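Peptide amidase (Stenotrophomonas maltophilia, PDB 1M22) probably hydrolyses amide bonds, acting as a peptide amidase of the amidase signature family. Local coordinates at residues A[235-244]-A[257-266]; A[126-134]-A[143-152]. All blocks are in the same frame, centred on the assembly; numbering follows the deposited sequence.

Contact 1: A[235-244]-A[257-266]; sequences AAVLTAIAGR and RAVYDYTARL
The chain of 257-266 runs back alongside the last turns of helix 231-241 and the residues that follow it, Ala235 facing Tyr262 with their CA atoms 5.3 Å apart, Thr239 beside Asp261, and Gly243 more loosely beside Arg257. Tyr262 carries the middle. Leu238 sets CD2 squarely over the ring centre, a CH-pi contact 3.7 Å from the Tyr262 centroid and only 4° off its normal, while the ring of Tyr260 reaches the opposite face near the rim. Thr239 lies at the ring's edge. Its OG1, beside its own backbone N (chi1 -63°), accepts from Tyr262 N at 3.0 Å along a bent bond of 142° and donates back to Ala235 O, so one hydroxyl ties the incoming loop to the helix. Just beyond, Asp261 OD1 accepts from Thr263 N in an Asx turn and from Thr263 OG1, bracing the start of the 3-10 segment 262-265; Thr263 CG2 rests 3.9 Å from Ala236 CA. At the other end the guanidinium of Arg257, its chain bent at chi3, lays one face against Gly243 C and Arg244 N. Its polar ends are taken up by carbonyls of Thr251, Gly207 and Leu208. Behind the helix, Val237 packs on strand 180-185 of the central sheet; on the loop side, helix 470-484 meets Tyr262 through Ile474 and Leu266 through Tyr478.

Contact 2: A[126-134]-A[143-152]; sequences GKTNLSEWA and SGWSARGGQT
Asn129 meets 143-152 with both ends of its amide. OD1 accepts from Ser146 OG at 2.7 Å, in the carbonyl plane and on a lone pair; ND2 gives one bond to Thr152 OG1, 2.9 Å away and nearly in the amide plane, and another to Gly150 O at 3.1 Å, from above that carbonyl's plane. Three bonds thus fix the rotation of this buried amide. Gly149 CA approaches OD1 to 3.5 Å. Farther along, Ser131 OG receives Gly144 N almost straight (2.9 Å, 175°), and Glu132 N bonds to Trp145 O. The Glu132 carboxylate reaches Ala147 N with OE2, on its anti side, at 3.1 Å, while OE1 pairs with Arg137. What receives these groups is a small beta hairpin, strands 145-146 and 150-151, in which Ser146 and Gly150 exchange backbone bonds. Ser146 OG, between its backbone N and carbonyl carbon (chi1 74°), also accepts from Gly149 N in an ST motif, which holds the hydroxyl against Asn129. Thr152 OG1 is itself hydrogen-bonded to Arg49 O, outside both segments. Between Asn129 and Glu132, Leu130 packs on the active-site Lys86, and Ser131 lies about 4 Å, side chain to side chain, from the active-site Ser165.

Overall arrangement
Contact 2 is buried beside the active-site residues, whereas contact 1 is partly buried and away from them; their centres lie 29 Å apart, on opposite sides of the chain's centre, with no touch between them. Contact 2 joins a small hairpin to the chain leaving sheet strand 123-128, while contact 1 joins a loop to the end of a helix that packs on strand 180-185. The chemistry differs accordingly. Contact 2 is chiefly a polar network, with six hydrogen bonds crossing between its segments and buried amide and hydroxyl groups satisfied there; contact 1 has a single crossing hydrogen bond and depends more on aliphatic and aromatic packing, with the Arg257 guanidinium lying against backbone at one end.

Contact 1: A[235-244]-A[257-266]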
loop_
_atom_site.group_PDB
_atom_site.type_symbol
_atom_site.label_atom_id
_atom_site.label_comp_id
_atom_site.label_asym_id
_atom_site.label_seq_id
_atom_site.Cartn_x
_atom_site.Cartn_y
_atom_site.Cartn_z
ATOM N N ALA A 235 -0.975 -12.112 -2.503
ATOM C CA ALA A 235 -2.186 -12.913 -2.350
ATOM C C ALA A 235 -2.211 -13.613 -0.995
ATOM O O ALA A 235 -3.264 -13.723 -0.368
ATOM C CB ALA A 235 -2.287 -13.940 -3.481
ATOM N N ALA A 236 -1.053 -14.080 -0.542
ATOM C CA ALA A 236 -0.968 -14.748 0.752
ATOM C C ALA A 236 -1.321 -13.767 1.867
ATOM O O ALA A 236 -2.052 -14.100 2.798
ATOM C CB ALA A 236 0.434 -15.302 0.966
ATOM N N VAL A 237 -0.802 -12.548 1.770
ATOM C CA VAL A 237 -1.093 -11.544 2.781
ATOM C C VAL A 237 -2.570 -11.151 2.771
ATOM O O VAL A 237 -3.193 -11.038 3.830
ATOM C CB VAL A 237 -0.217 -10.287 2.579
ATOM C CG1 VAL A 237 -0.639 -9.197 3.546
ATOM C CG2 VAL A 237 1.246 -10.637 2.810
ATOM N N LEU A 238 -3.139 -10.959 1.583
ATOM C CA LEU A 238 -4.547 -10.580 1.484
ATOM C C LEU A 238 -5.429 -11.648 2.124
ATOM O O LEU A 238 -6.407 -11.338 2.802
ATOM C CB LEU A 238 -4.957 -10.377 0.019
ATOM C CG LEU A 238 -6.333 -9.726 -0.183
ATOM C CD1 LEU A 238 -6.301 -8.295 0.341
ATOM C CD2 LEU A 238 -6.708 -9.736 -1.654
ATOM N N THR A 239 -5.073 -12.911 1.916
ATOM C CA THR A 239 -5.834 -14.017 2.478
ATOM C C THR A 239 -5.900 -13.921 4.003
ATOM O O THR A 239 -6.921 -14.232 4.614
ATOM C CB THR A 239 -5.201 -15.370 2.079
ATOM O OG1 THR A 239 -5.246 -15.517 0.652
ATOM C CG2 THR A 239 -5.949 -16.529 2.727
ATOM N N ALA A 240 -4.810 -13.473 4.615
ATOM C CA ALA A 240 -4.757 -13.359 6.066
ATOM C C ALA A 240 -5.443 -12.120 6.649
ATOM O O ALA A 240 -6.023 -12.192 7.733
ATOM C CB ALA A 240 -3.300 -13.405 6.529
ATOM N N ILE A 241 -5.390 -10.992 5.945
ATOM C CA ILE A 241 -5.983 -9.768 6.480
ATOM C C ILE A 241 -7.438 -9.494 6.114
ATOM O O ILE A 241 -8.099 -8.707 6.791
ATOM C CB ILE A 241 -5.133 -8.517 6.114
ATOM C CG1 ILE A 241 -5.111 -8.292 4.600
ATOM C CG2 ILE A 241 -3.714 -8.686 6.653
ATOM C CD1 ILE A 241 -4.351 -7.034 4.183
ATOM N N ALA A 242 -7.944 -10.126 5.061
ATOM C CA ALA A 242 -9.334 -9.902 4.672
ATOM C C ALA A 242 -10.279 -10.496 5.707
ATOM O O ALA A 242 -10.028 -11.579 6.240
ATOM C CB ALA A 242 -9.608 -10.520 3.302
ATOM N N GLY A 243 -11.365 -9.786 5.997
ATOM C CA GLY A 243 -12.320 -10.301 6.961
ATOM C C GLY A 243 -13.253 -9.252 7.527
ATOM O O GLY A 243 -12.917 -8.068 7.582
ATOM N N ARG A 244 -14.434 -9.693 7.948
ATOM C CA ARG A 244 -15.427 -8.799 8.526
ATOM C C ARG A 244 -15.037 -8.408 9.950
ATOM O O ARG A 244 -14.545 -9.230 10.727
ATOM C CB ARG A 244 -16.799 -9.477 8.535
ATOM C CG ARG A 244 -17.940 -8.576 8.977
ATOM C CD ARG A 244 -19.282 -9.278 8.832
ATOM N NE ARG A 244 -20.398 -8.395 9.160
ATOM C CZ ARG A 244 -21.678 -8.743 9.075
ATOM N NH1 ARG A 244 -22.013 -9.961 8.671
ATOM N NH2 ARG A 244 -22.625 -7.871 9.395
ATOM N N ARG A 257 -19.165 -12.858 1.469
ATOM C CA ARG A 257 -17.803 -12.989 1.971
ATOM C C ARG A 257 -17.630 -14.405 2.504
ATOM O O ARG A 257 -18.544 -14.963 3.114
ATOM C CB ARG A 257 -17.536 -11.991 3.101
ATOM C CG ARG A 257 -16.111 -12.060 3.651
ATOM C CD ARG A 257 -15.989 -11.339 4.986
ATOM N NE ARG A 257 -16.206 -9.898 4.881
ATOM C CZ ARG A 257 -15.270 -9.015 4.541
ATOM N NH1 ARG A 257 -14.036 -9.416 4.268
ATOM N NH2 ARG A 257 -15.573 -7.725 4.490
ATOM N N ALA A 258 -16.461 -14.985 2.271
ATOM C CA ALA A 258 -16.182 -16.334 2.742
ATOM C C ALA A 258 -14.701 -16.462 3.053
ATOM O O ALA A 258 -13.916 -15.568 2.735
ATOM C CB ALA A 258 -16.584 -17.349 1.682
ATOM N N VAL A 259 -14.326 -17.561 3.697
ATOM C CA VAL A 259 -12.926 -17.805 4.016
ATOM C C VAL A 259 -12.292 -18.138 2.673
ATOM O O VAL A 259 -12.187 -19.303 2.290
ATOM C CB VAL A 259 -12.773 -19.001 4.977
ATOM C CG1 VAL A 259 -11.306 -19.215 5.308
ATOM C CG2 VAL A 259 -13.574 -18.749 6.246
ATOM N N TYR A 260 -11.876 -17.096 1.961
ATOM C CA TYR A 260 -11.303 -17.248 0.632
ATOM C C TYR A 260 -9.781 -17.269 0.572
ATOM O O TYR A 260 -9.110 -16.386 1.105
ATOM C CB TYR A 260 -11.818 -16.124 -0.266
ATOM C CG TYR A 260 -11.676 -16.395 -1.743
ATOM C CD1 TYR A 260 -12.589 -17.210 -2.412
ATOM C CD2 TYR A 260 -10.633 -15.833 -2.476
ATOM C CE1 TYR A 260 -12.469 -17.454 -3.776
ATOM C CE2 TYR A 260 -10.503 -16.072 -3.841
ATOM C CZ TYR A 260 -11.425 -16.880 -4.485
ATOM O OH TYR A 260 -11.311 -17.104 -5.837
ATOM N N ASP A 261 -9.248 -18.284 -0.099
ATOM C CA ASP A 261 -7.810 -18.428 -0.268
ATOM C C ASP A 261 -7.442 -17.804 -1.613
ATOM O O ASP A 261 -7.626 -18.417 -2.666
ATOM C CB ASP A 261 -7.429 -19.913 -0.242
ATOM C CG ASP A 261 -5.957 -20.146 -0.519
ATOM O OD1 ASP A 261 -5.175 -19.175 -0.475
ATOM O OD2 ASP A 261 -5.582 -21.312 -0.772
ATOM N N TYR A 262 -6.924 -16.580 -1.576
ATOM C CA TYR A 262 -6.559 -15.895 -2.807
ATOM C C TYR A 262 -5.399 -16.554 -3.547
ATOM O O TYR A 262 -5.206 -16.301 -4.733
ATOM C CB TYR A 262 -6.247 -14.422 -2.520
ATOM C CG TYR A 262 -7.466 -13.625 -2.109
ATOM C CD1 TYR A 262 -8.369 -13.145 -3.064
ATOM C CD2 TYR A 262 -7.737 -13.380 -0.764
ATOM C CE1 TYR A 262 -9.512 -12.441 -2.684
ATOM C CE2 TYR A 262 -8.876 -12.685 -0.377
ATOM C CZ TYR A 262 -9.759 -12.218 -1.338
ATOM O OH TYR A 262 -10.893 -11.537 -0.945
ATOM N N THR A 263 -4.634 -17.405 -2.867
ATOM C CA THR A 263 -3.523 -18.071 -3.548
ATOM C C THR A 263 -4.048 -19.116 -4.533
ATOM O O THR A 263 -3.314 -19.585 -5.400
ATOM C CB THR A 263 -2.534 -18.744 -2.559
ATOM O OG1 THR A 263 -3.161 -19.858 -1.912
ATOM C CG2 THR A 263 -2.067 -17.740 -1.515
ATOM N N ALA A 264 -5.323 -19.471 -4.401
ATOM C CA ALA A 264 -5.942 -20.428 -5.313
ATOM C C ALA A 264 -6.135 -19.764 -6.678
ATOM O O ALA A 264 -6.336 -20.440 -7.686
ATOM C CB ALA A 264 -7.291 -20.889 -4.763
ATOM N N ARG A 265 -6.068 -18.436 -6.701
ATOM C CA ARG A 265 -6.242 -17.674 -7.933
ATOM C C ARG A 265 -4.929 -17.419 -8.670
ATOM O O ARG A 265 -4.899 -16.692 -9.665
ATOM C CB ARG A 265 -6.934 -16.340 -7.625
ATOM C CG ARG A 265 -8.385 -16.473 -7.159
ATOM C CD ARG A 265 -9.340 -16.707 -8.327
ATOM N NE ARG A 265 -9.154 -18.008 -8.968
ATOM C CZ ARG A 265 -9.455 -19.172 -8.402
ATOM N NH1 ARG A 265 -9.960 -19.209 -7.176
ATOM N NH2 ARG A 265 -9.255 -20.303 -9.065
ATOM N N LEU A 266 -3.841 -18.011 -8.184
ATOM C CA LEU A 266 -2.543 -17.854 -8.832
ATOM C C LEU A 266 -2.508 -18.840 -10.004
ATOM O O LEU A 266 -1.830 -19.871 -9.969
ATOM C CB LEU A 266 -1.417 -18.131 -7.832
ATOM C CG LEU A 266 -1.419 -17.189 -6.619
ATOM C CD1 LEU A 266 -0.372 -17.644 -5.617
ATOM C CD2 LEU A 266 -1.157 -15.750 -7.060
#

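Contact 2: A[126-134]-A[143-152]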
loop_
_atom_site.group_PDB
_atom_site.type_symbol
_atom_site.label_atom_id
_atom_site.label_comp_id
_atom_site.label_asym_id
_atom_site.label_seq_id
_atom_site.Cartn_x
_atom_site.Cartn_y
_atom_site.Cartn_z
ATOM N N GLY A 126 8.619 -4.575 12.745
ATOM C CA GLY A 126 8.571 -3.185 13.149
ATOM C C GLY A 126 7.627 -2.376 12.285
ATOM O O GLY A 126 6.787 -2.938 11.577
ATOM N N LYS A 127 7.783 -1.056 12.336
ATOM C CA LYS A 127 6.944 -0.125 11.591
ATOM C C LYS A 127 7.752 0.615 10.533
ATOM O O LYS A 127 8.938 0.885 10.724
ATOM C CB LYS A 127 6.326 0.899 12.550
ATOM C CG LYS A 127 5.711 0.306 13.815
ATOM C CD LYS A 127 4.539 -0.620 13.513
ATOM C CE LYS A 127 3.342 0.143 12.966
ATOM N NZ LYS A 127 2.784 1.122 13.948
ATOM N N THR A 128 7.110 0.951 9.418
ATOM C CA THR A 128 7.785 1.662 8.343
ATOM C C THR A 128 7.399 3.131 8.244
ATOM O O THR A 128 6.275 3.530 8.571
ATOM C CB THR A 128 7.527 0.996 6.980
ATOM O OG1 THR A 128 6.118 0.793 6.805
ATOM C CG2 THR A 128 8.258 -0.335 6.897
ATOM N N ASN A 129 8.351 3.933 7.790
ATOM C CA ASN A 129 8.141 5.360 7.637
ATOM C C ASN A 129 7.117 5.639 6.545
ATOM O O ASN A 129 6.880 4.814 5.659
ATOM C CB ASN A 129 9.474 6.049 7.317
ATOM C CG ASN A 129 9.401 7.556 7.445
ATOM O OD1 ASN A 129 8.726 8.081 8.327
ATOM N ND2 ASN A 129 10.123 8.259 6.578
ATOM N N LEU A 130 6.515 6.818 6.616
ATOM C CA LEU A 130 5.505 7.233 5.659
ATOM C C LEU A 130 5.516 8.748 5.569
ATOM O O LEU A 130 6.045 9.425 6.456
ATOM C CB LEU A 130 4.112 6.799 6.138
ATOM C CG LEU A 130 3.622 7.450 7.443
ATOM C CD1 LEU A 130 2.108 7.336 7.544
ATOM C CD2 LEU A 130 4.293 6.796 8.648
ATOM N N SER A 131 4.949 9.281 4.495
ATOM C CA SER A 131 4.823 10.729 4.374
ATOM C C SER A 131 3.990 11.068 5.611
ATOM O O SER A 131 2.977 10.416 5.871
ATOM C CB SER A 131 4.050 11.085 3.106
ATOM O OG SER A 131 4.706 10.558 1.966
ATOM N N GLU A 132 4.405 12.074 6.381
ATOM C CA GLU A 132 3.689 12.410 7.609
ATOM C C GLU A 132 2.180 12.539 7.424
ATOM O O GLU A 132 1.710 13.184 6.486
ATOM C CB GLU A 132 4.244 13.694 8.229
ATOM C CG GLU A 132 4.174 13.684 9.746
ATOM C CD GLU A 132 4.615 14.993 10.362
ATOM O OE1 GLU A 132 3.812 15.946 10.359
ATOM O OE2 GLU A 132 5.766 15.063 10.844
ATOM N N TRP A 133 1.432 11.922 8.338
ATOM C CA TRP A 133 -0.031 11.927 8.303
ATOM C C TRP A 133 -0.560 11.400 6.972
ATOM O O TRP A 133 -1.598 11.839 6.474
ATOM C CB TRP A 133 -0.574 13.337 8.591
ATOM C CG TRP A 133 -0.248 13.795 9.983
ATOM C CD1 TRP A 133 0.683 14.726 10.345
ATOM C CD2 TRP A 133 -0.768 13.251 11.206
ATOM N NE1 TRP A 133 0.782 14.790 11.716
ATOM C CE2 TRP A 133 -0.096 13.896 12.268
ATOM C CE3 TRP A 133 -1.733 12.278 11.505
ATOM C CZ2 TRP A 133 -0.358 13.597 13.613
ATOM C CZ3 TRP A 133 -1.993 11.981 12.842
ATOM C CH2 TRP A 133 -1.306 12.640 13.878
ATOM N N ALA A 134 0.171 10.435 6.414
ATOM C CA ALA A 134 -0.176 9.803 5.144
ATOM C C ALA A 134 -0.350 10.831 4.034
ATOM O O ALA A 134 -1.201 10.696 3.153
ATOM C CB ALA A 134 -1.442 8.961 5.303
ATOM N N SER A 143 7.309 13.643 -0.490
ATOM C CA SER A 143 6.966 12.234 -0.337
ATOM C C SER A 143 8.023 11.463 0.439
ATOM O O SER A 143 9.224 11.623 0.205
ATOM C CB SER A 143 6.777 11.583 -1.708
ATOM O OG SER A 143 5.674 12.149 -2.390
ATOM N N GLY A 144 7.572 10.633 1.372
ATOM C CA GLY A 144 8.497 9.829 2.147
ATOM C C GLY A 144 9.162 10.517 3.322
ATOM O O GLY A 144 10.034 9.931 3.962
ATOM N N TRP A 145 8.765 11.752 3.610
ATOM C CA TRP A 145 9.345 12.478 4.733
ATOM C C TRP A 145 8.391 12.616 5.910
ATOM O O TRP A 145 7.195 12.847 5.732
ATOM C CB TRP A 145 9.767 13.893 4.319
ATOM C CG TRP A 145 10.328 14.688 5.480
ATOM C CD1 TRP A 145 11.627 14.712 5.905
ATOM C CD2 TRP A 145 9.584 15.474 6.423
ATOM N NE1 TRP A 145 11.736 15.458 7.056
ATOM C CE2 TRP A 145 10.499 15.936 7.397
ATOM C CE3 TRP A 145 8.232 15.829 6.543
ATOM C CZ2 TRP A 145 10.106 16.736 8.477
ATOM C CZ3 TRP A 145 7.841 16.626 7.620
ATOM C CH2 TRP A 145 8.780 17.068 8.571
ATOM N N SER A 146 8.932 12.470 7.115
ATOM C CA SER A 146 8.164 12.676 8.336
ATOM C C SER A 146 9.155 13.212 9.369
ATOM O O SER A 146 10.360 12.975 9.264
ATOM C CB SER A 146 7.500 11.381 8.828
ATOM O OG SER A 146 8.429 10.487 9.405
ATOM N N ALA A 147 8.656 13.949 10.352
ATOM C CA ALA A 147 9.537 14.513 11.363
ATOM C C ALA A 147 10.188 13.434 12.221
ATOM O O ALA A 147 11.360 13.541 12.585
ATOM C CB ALA A 147 8.763 15.484 12.245
ATOM N N ARG A 148 9.435 12.385 12.531
ATOM C CA ARG A 148 9.957 11.310 13.362
ATOM C C ARG A 148 10.827 10.310 12.606
ATOM O O ARG A 148 11.788 9.778 13.162
ATOM C CB ARG A 148 8.801 10.576 14.048
ATOM C CG ARG A 148 9.229 9.426 14.941
ATOM C CD ARG A 148 8.091 8.968 15.843
ATOM N NE ARG A 148 8.470 7.819 16.661
ATOM C CZ ARG A 148 8.126 6.562 16.397
ATOM N NH1 ARG A 148 7.383 6.280 15.337
ATOM N NH2 ARG A 148 8.536 5.583 17.190
ATOM N N GLY A 149 10.505 10.063 11.341
ATOM C CA GLY A 149 11.271 9.092 10.574
ATOM C C GLY A 149 12.277 9.637 9.580
ATOM O O GLY A 149 13.061 8.881 9.008
ATOM N N GLY A 150 12.275 10.946 9.373
ATOM C CA GLY A 150 13.204 11.509 8.417
ATOM C C GLY A 150 12.775 11.216 6.992
ATOM O O GLY A 150 11.595 10.985 6.716
ATOM N N GLN A 151 13.746 11.196 6.089
ATOM C CA GLN A 151 13.493 10.970 4.674
ATOM C C GLN A 151 13.806 9.564 4.183
ATOM O O GLN A 151 14.957 9.129 4.204
ATOM C CB GLN A 151 14.312 11.965 3.855
ATOM C CG GLN A 151 14.107 11.853 2.359
ATOM C CD GLN A 151 12.714 12.261 1.935
ATOM O OE1 GLN A 151 12.289 13.395 2.168
ATOM N NE2 GLN A 151 11.991 11.338 1.309
ATOM N N THR A 152 12.779 8.852 3.734
ATOM C CA THR A 152 12.980 7.515 3.192
ATOM C C THR A 152 13.510 7.706 1.770
ATOM O O THR A 152 13.110 8.636 1.071
ATOM C CB THR A 152 11.654 6.726 3.181
ATOM O OG1 THR A 152 11.217 6.524 4.532
ATOM C CG2 THR A 152 11.830 5.369 2.505
#